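Long-range contact in Exo beta-1,2-glucooligosaccharide sophorohydrolase (non-reducing end) (Parabacteroides distasonis ATCC 8503, PDB 5Z06), which hydrolyses linear beta-1,2-glucan and beta-1,2-glucooligosaccharides from the non-reducing end, releasing the disaccharide sophorose: residues I217-Y231 / K254-E268. Numbering follows the deposited sequence.
Sequences IKYYRIYRSFDGITY and KAYYKVTAVDYALNE
Tyr223 and Lys258 form one hydrogen-bonded pair of an antiparallel ladder that runs from Tyr219–Val262 to Ser225–Tyr256, joining strands 219-225 and 254-262 at the centre of a four-stranded sheet. Lys218 N (2.7 Å) and Tyr219 N (3.3 Å) both donate to Val262 O, a classic beta bulge at one end.

Polar side chains converge on Glu268. Arg221 NH1 meets its OE1 at 2.8 Å in a salt bridge, the oxygen lying in the guanidinium plane but approached from above the carboxylate plane. Tyr223 OH donates to Glu268 OE2 at 2.5 Å, on the syn side.

Rings take the cations and CH groups. Lys258, bent at chi3 (53°), lays CE and NZ over one face of Tyr231, NZ 4.0 Å from the ring centroid, and also salt-bridges Asp271; Ser225 CB covers the opposite face. Gly228 CA sits 3.8 Å from the Tyr256 centroid. Lys218 CG rides 3.8 Å from that of Tyr264, while its NZ reaches Glu178.

On the sheet face opposite Arg221, Tyr223 and Thr260, Ile222 and Val259 lie side by side against Ile207 of strand 204-210; farther along, Arg224 and Tyr257 reach Asp246.

Mid-ladder, then, one face is largely apolar, while the other carries a carboxylate whose negative charge Arg221 and Tyr223 probably stabilise.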
# COMPACT_ATOMS: atom_id res chain seq x y z
N ILE A 217 -2.32 -17.40 -16.47
CA ILE A 217 -0.97 -17.10 -16.91
C ILE A 217 -0.07 -16.73 -15.73
O ILE A 217 -0.54 -16.35 -14.64
CB ILE A 217 -0.94 -16.00 -17.99
CG1 ILE A 217 -1.45 -14.66 -17.45
CG2 ILE A 217 -1.76 -16.42 -19.20
CD1 ILE A 217 -0.80 -13.48 -18.14
N LYS A 218 1.24 -16.84 -15.97
CA LYS A 218 2.22 -16.59 -14.91
C LYS A 218 2.42 -15.08 -14.73
O LYS A 218 2.34 -14.55 -13.64
CB LYS A 218 3.54 -17.29 -15.24
CG LYS A 218 4.49 -17.43 -14.07
CD LYS A 218 5.85 -17.91 -14.53
CE LYS A 218 6.85 -18.02 -13.39
NZ LYS A 218 6.50 -19.09 -12.44
N TYR A 219 2.71 -14.42 -15.84
CA TYR A 219 2.94 -13.00 -15.82
C TYR A 219 2.89 -12.47 -17.22
O TYR A 219 2.86 -13.24 -18.18
CB TYR A 219 4.28 -12.63 -15.16
CG TYR A 219 5.52 -13.46 -15.48
CD1 TYR A 219 6.04 -13.54 -16.77
CD2 TYR A 219 6.24 -14.08 -14.45
CE1 TYR A 219 7.20 -14.27 -17.03
CE2 TYR A 219 7.39 -14.79 -14.70
CZ TYR A 219 7.87 -14.88 -15.99
OH TYR A 219 9.02 -15.59 -16.22
N TYR A 220 2.83 -11.16 -17.32
CA TYR A 220 3.02 -10.48 -18.58
C TYR A 220 4.48 -10.09 -18.65
O TYR A 220 5.05 -9.67 -17.64
CB TYR A 220 2.13 -9.25 -18.64
CG TYR A 220 0.68 -9.61 -18.65
CD1 TYR A 220 0.05 -10.00 -19.84
CD2 TYR A 220 -0.08 -9.56 -17.48
CE1 TYR A 220 -1.29 -10.33 -19.86
CE2 TYR A 220 -1.42 -9.90 -17.49
CZ TYR A 220 -2.03 -10.27 -18.68
OH TYR A 220 -3.37 -10.60 -18.66
N ARG A 221 5.10 -10.26 -19.81
CA ARG A 221 6.44 -9.78 -20.03
C ARG A 221 6.29 -8.53 -20.84
O ARG A 221 5.60 -8.55 -21.87
CB ARG A 221 7.27 -10.79 -20.82
CG ARG A 221 8.36 -11.46 -20.02
CD ARG A 221 9.17 -12.43 -20.87
NE ARG A 221 9.63 -13.55 -20.05
CZ ARG A 221 9.79 -14.81 -20.47
NH1 ARG A 221 9.52 -15.17 -21.73
NH2 ARG A 221 10.22 -15.73 -19.61
N ILE A 222 6.99 -7.47 -20.41
CA ILE A 222 6.95 -6.20 -21.12
C ILE A 222 8.27 -6.02 -21.85
O ILE A 222 9.34 -6.20 -21.26
CB ILE A 222 6.68 -5.00 -20.19
CG1 ILE A 222 5.31 -5.14 -19.50
CG2 ILE A 222 6.73 -3.68 -20.98
CD1 ILE A 222 5.36 -5.90 -18.20
N TYR A 223 8.16 -5.66 -23.13
CA TYR A 223 9.32 -5.40 -24.01
C TYR A 223 9.36 -3.94 -24.40
O TYR A 223 8.33 -3.34 -24.66
CB TYR A 223 9.25 -6.23 -25.29
CG TYR A 223 9.44 -7.70 -25.04
CD1 TYR A 223 8.36 -8.50 -24.68
CD2 TYR A 223 10.71 -8.29 -25.11
CE1 TYR A 223 8.52 -9.84 -24.41
CE2 TYR A 223 10.88 -9.64 -24.86
CZ TYR A 223 9.78 -10.41 -24.51
OH TYR A 223 9.93 -11.74 -24.24
N ARG A 224 10.55 -3.39 -24.43
CA ARG A 224 10.75 -2.00 -24.75
C ARG A 224 11.75 -1.84 -25.88
O ARG A 224 12.73 -2.56 -25.97
CB ARG A 224 11.25 -1.25 -23.53
CG ARG A 224 11.31 0.26 -23.76
CD ARG A 224 11.81 0.93 -22.52
NE ARG A 224 13.17 0.53 -22.18
CZ ARG A 224 13.76 0.75 -21.00
NH1 ARG A 224 13.12 1.35 -20.00
NH2 ARG A 224 15.00 0.36 -20.81
N SER A 225 11.48 -0.87 -26.74
CA SER A 225 12.43 -0.47 -27.76
C SER A 225 12.59 1.04 -27.70
O SER A 225 11.61 1.76 -27.49
CB SER A 225 11.94 -0.90 -29.12
OG SER A 225 12.91 -0.57 -30.09
N PHE A 226 13.82 1.50 -27.84
CA PHE A 226 14.09 2.92 -28.05
C PHE A 226 14.17 3.32 -29.51
O PHE A 226 14.17 4.51 -29.81
CB PHE A 226 15.36 3.33 -27.32
CG PHE A 226 15.25 3.23 -25.84
CD1 PHE A 226 14.20 3.84 -25.16
CD2 PHE A 226 16.22 2.56 -25.10
CE1 PHE A 226 14.10 3.77 -23.78
CE2 PHE A 226 16.13 2.48 -23.72
CZ PHE A 226 15.06 3.09 -23.06
N ASP A 227 14.21 2.34 -30.42
CA ASP A 227 14.23 2.62 -31.87
C ASP A 227 13.07 2.01 -32.66
O ASP A 227 12.93 2.29 -33.84
CB ASP A 227 15.59 2.22 -32.47
CG ASP A 227 15.93 0.75 -32.31
OD1 ASP A 227 15.02 -0.10 -32.21
OD2 ASP A 227 17.14 0.45 -32.29
N GLY A 228 12.23 1.19 -32.02
CA GLY A 228 11.14 0.51 -32.69
C GLY A 228 11.52 -0.76 -33.43
O GLY A 228 10.65 -1.42 -34.00
N ILE A 229 12.80 -1.12 -33.40
CA ILE A 229 13.33 -2.24 -34.16
C ILE A 229 13.66 -3.35 -33.17
O ILE A 229 13.00 -4.37 -33.16
CB ILE A 229 14.59 -1.82 -34.97
CG1 ILE A 229 14.20 -0.84 -36.09
CG2 ILE A 229 15.34 -3.05 -35.52
CD1 ILE A 229 15.35 0.01 -36.59
N THR A 230 14.67 -3.11 -32.33
CA THR A 230 15.14 -4.09 -31.37
C THR A 230 14.46 -3.87 -30.01
O THR A 230 14.51 -2.77 -29.45
CB THR A 230 16.65 -4.00 -31.20
OG1 THR A 230 17.27 -3.95 -32.50
CG2 THR A 230 17.18 -5.21 -30.43
N TYR A 231 13.83 -4.92 -29.50
CA TYR A 231 13.18 -4.87 -28.20
C TYR A 231 13.98 -5.68 -27.19
O TYR A 231 14.56 -6.69 -27.55
CB TYR A 231 11.75 -5.37 -28.29
CG TYR A 231 10.81 -4.42 -29.01
CD1 TYR A 231 10.84 -4.29 -30.40
CD2 TYR A 231 9.89 -3.64 -28.29
CE1 TYR A 231 9.99 -3.41 -31.06
CE2 TYR A 231 9.04 -2.76 -28.94
CZ TYR A 231 9.09 -2.65 -30.33
OH TYR A 231 8.24 -1.79 -30.98
N LYS A 254 11.68 8.86 -26.26
CA LYS A 254 10.68 8.07 -26.92
C LYS A 254 10.94 6.61 -26.61
O LYS A 254 12.08 6.16 -26.63
CB LYS A 254 10.72 8.28 -28.44
CG LYS A 254 9.67 7.46 -29.17
CD LYS A 254 9.27 8.09 -30.50
CE LYS A 254 8.02 7.44 -31.06
NZ LYS A 254 7.72 7.89 -32.46
N ALA A 255 9.88 5.88 -26.29
CA ALA A 255 9.98 4.44 -26.11
C ALA A 255 8.75 3.75 -26.68
O ALA A 255 7.66 4.30 -26.69
CB ALA A 255 10.17 4.07 -24.64
N TYR A 256 8.98 2.55 -27.18
CA TYR A 256 7.97 1.72 -27.78
C TYR A 256 7.84 0.53 -26.88
O TYR A 256 8.83 0.08 -26.29
CB TYR A 256 8.40 1.23 -29.18
CG TYR A 256 8.73 2.30 -30.19
CD1 TYR A 256 9.94 2.99 -30.12
CD2 TYR A 256 7.87 2.59 -31.25
CE1 TYR A 256 10.28 3.96 -31.04
CE2 TYR A 256 8.20 3.57 -32.19
CZ TYR A 256 9.42 4.24 -32.08
OH TYR A 256 9.81 5.21 -32.96
N TYR A 257 6.63 0.00 -26.78
CA TYR A 257 6.34 -1.09 -25.87
C TYR A 257 5.47 -2.16 -26.50
O TYR A 257 4.58 -1.90 -27.31
CB TYR A 257 5.66 -0.56 -24.61
CG TYR A 257 6.52 0.37 -23.83
CD1 TYR A 257 7.38 -0.11 -22.85
CD2 TYR A 257 6.47 1.74 -24.05
CE1 TYR A 257 8.19 0.77 -22.12
CE2 TYR A 257 7.28 2.61 -23.34
CZ TYR A 257 8.12 2.13 -22.37
OH TYR A 257 8.89 2.99 -21.65
N LYS A 258 5.73 -3.38 -26.06
CA LYS A 258 5.15 -4.57 -26.60
C LYS A 258 5.01 -5.47 -25.39
O LYS A 258 5.95 -5.59 -24.59
CB LYS A 258 6.14 -5.17 -27.58
CG LYS A 258 5.56 -5.79 -28.82
CD LYS A 258 6.66 -5.96 -29.88
CE LYS A 258 7.87 -6.71 -29.31
NZ LYS A 258 8.77 -7.25 -30.36
N VAL A 259 3.87 -6.12 -25.26
CA VAL A 259 3.63 -6.97 -24.12
C VAL A 259 3.23 -8.36 -24.59
O VAL A 259 2.42 -8.51 -25.50
CB VAL A 259 2.55 -6.36 -23.23
CG1 VAL A 259 2.23 -7.27 -22.04
CG2 VAL A 259 3.01 -4.99 -22.75
N THR A 260 3.80 -9.38 -23.94
CA THR A 260 3.39 -10.77 -24.17
C THR A 260 2.84 -11.34 -22.87
O THR A 260 3.11 -10.80 -21.80
CB THR A 260 4.58 -11.64 -24.63
OG1 THR A 260 5.56 -11.70 -23.60
CG2 THR A 260 5.23 -11.08 -25.89
N ALA A 261 2.05 -12.41 -22.98
CA ALA A 261 1.63 -13.23 -21.83
C ALA A 261 2.47 -14.49 -21.76
O ALA A 261 2.72 -15.14 -22.77
CB ALA A 261 0.16 -13.59 -21.95
N VAL A 262 2.90 -14.83 -20.55
CA VAL A 262 3.77 -15.98 -20.31
C VAL A 262 3.01 -16.91 -19.38
O VAL A 262 2.50 -16.47 -18.36
CB VAL A 262 5.09 -15.54 -19.67
CG1 VAL A 262 6.01 -16.72 -19.39
CG2 VAL A 262 5.79 -14.52 -20.56
N ASP A 263 2.92 -18.19 -19.75
CA ASP A 263 2.26 -19.19 -18.90
C ASP A 263 3.27 -19.79 -17.94
O ASP A 263 4.47 -19.48 -18.03
CB ASP A 263 1.53 -20.26 -19.74
CG ASP A 263 2.46 -21.20 -20.52
OD1 ASP A 263 3.62 -21.42 -20.13
OD2 ASP A 263 2.00 -21.73 -21.55
N TYR A 264 2.81 -20.65 -17.04
CA TYR A 264 3.71 -21.25 -16.05
C TYR A 264 4.76 -22.20 -16.64
O TYR A 264 5.80 -22.43 -16.01
CB TYR A 264 2.91 -21.94 -14.94
CG TYR A 264 2.44 -20.95 -13.91
CD1 TYR A 264 1.39 -20.08 -14.17
CD2 TYR A 264 3.08 -20.86 -12.67
CE1 TYR A 264 0.97 -19.17 -13.22
CE2 TYR A 264 2.67 -19.96 -11.71
CZ TYR A 264 1.62 -19.10 -11.99
OH TYR A 264 1.21 -18.21 -11.04
N ALA A 265 4.52 -22.72 -17.84
CA ALA A 265 5.53 -23.47 -18.58
C ALA A 265 6.56 -22.55 -19.24
O ALA A 265 7.51 -23.04 -19.86
CB ALA A 265 4.87 -24.36 -19.63
N LEU A 266 6.36 -21.23 -19.10
CA LEU A 266 7.20 -20.20 -19.69
C LEU A 266 7.10 -20.17 -21.21
O LEU A 266 8.01 -19.74 -21.89
CB LEU A 266 8.65 -20.26 -19.19
CG LEU A 266 8.80 -20.37 -17.66
CD1 LEU A 266 10.26 -20.37 -17.26
CD2 LEU A 266 8.07 -19.25 -16.93
N ASN A 267 5.96 -20.60 -21.75
CA ASN A 267 5.65 -20.32 -23.15
C ASN A 267 5.20 -18.88 -23.21
O ASN A 267 4.66 -18.36 -22.24
CB ASN A 267 4.52 -21.21 -23.68
CG ASN A 267 4.81 -22.68 -23.49
OD1 ASN A 267 5.86 -23.18 -23.90
ND2 ASN A 267 3.88 -23.38 -22.85
N GLU A 268 5.41 -18.27 -24.36
CA GLU A 268 5.16 -16.87 -24.55
C GLU A 268 4.13 -16.69 -25.64
O GLU A 268 4.24 -17.27 -26.71
CB GLU A 268 6.47 -16.17 -24.90
CG GLU A 268 6.40 -14.65 -24.94
CD GLU A 268 7.68 -13.96 -24.49
OE1 GLU A 268 8.75 -14.59 -24.32
OE2 GLU A 268 7.62 -12.75 -24.26
O HOH W 1 14.10 6.55 -28.31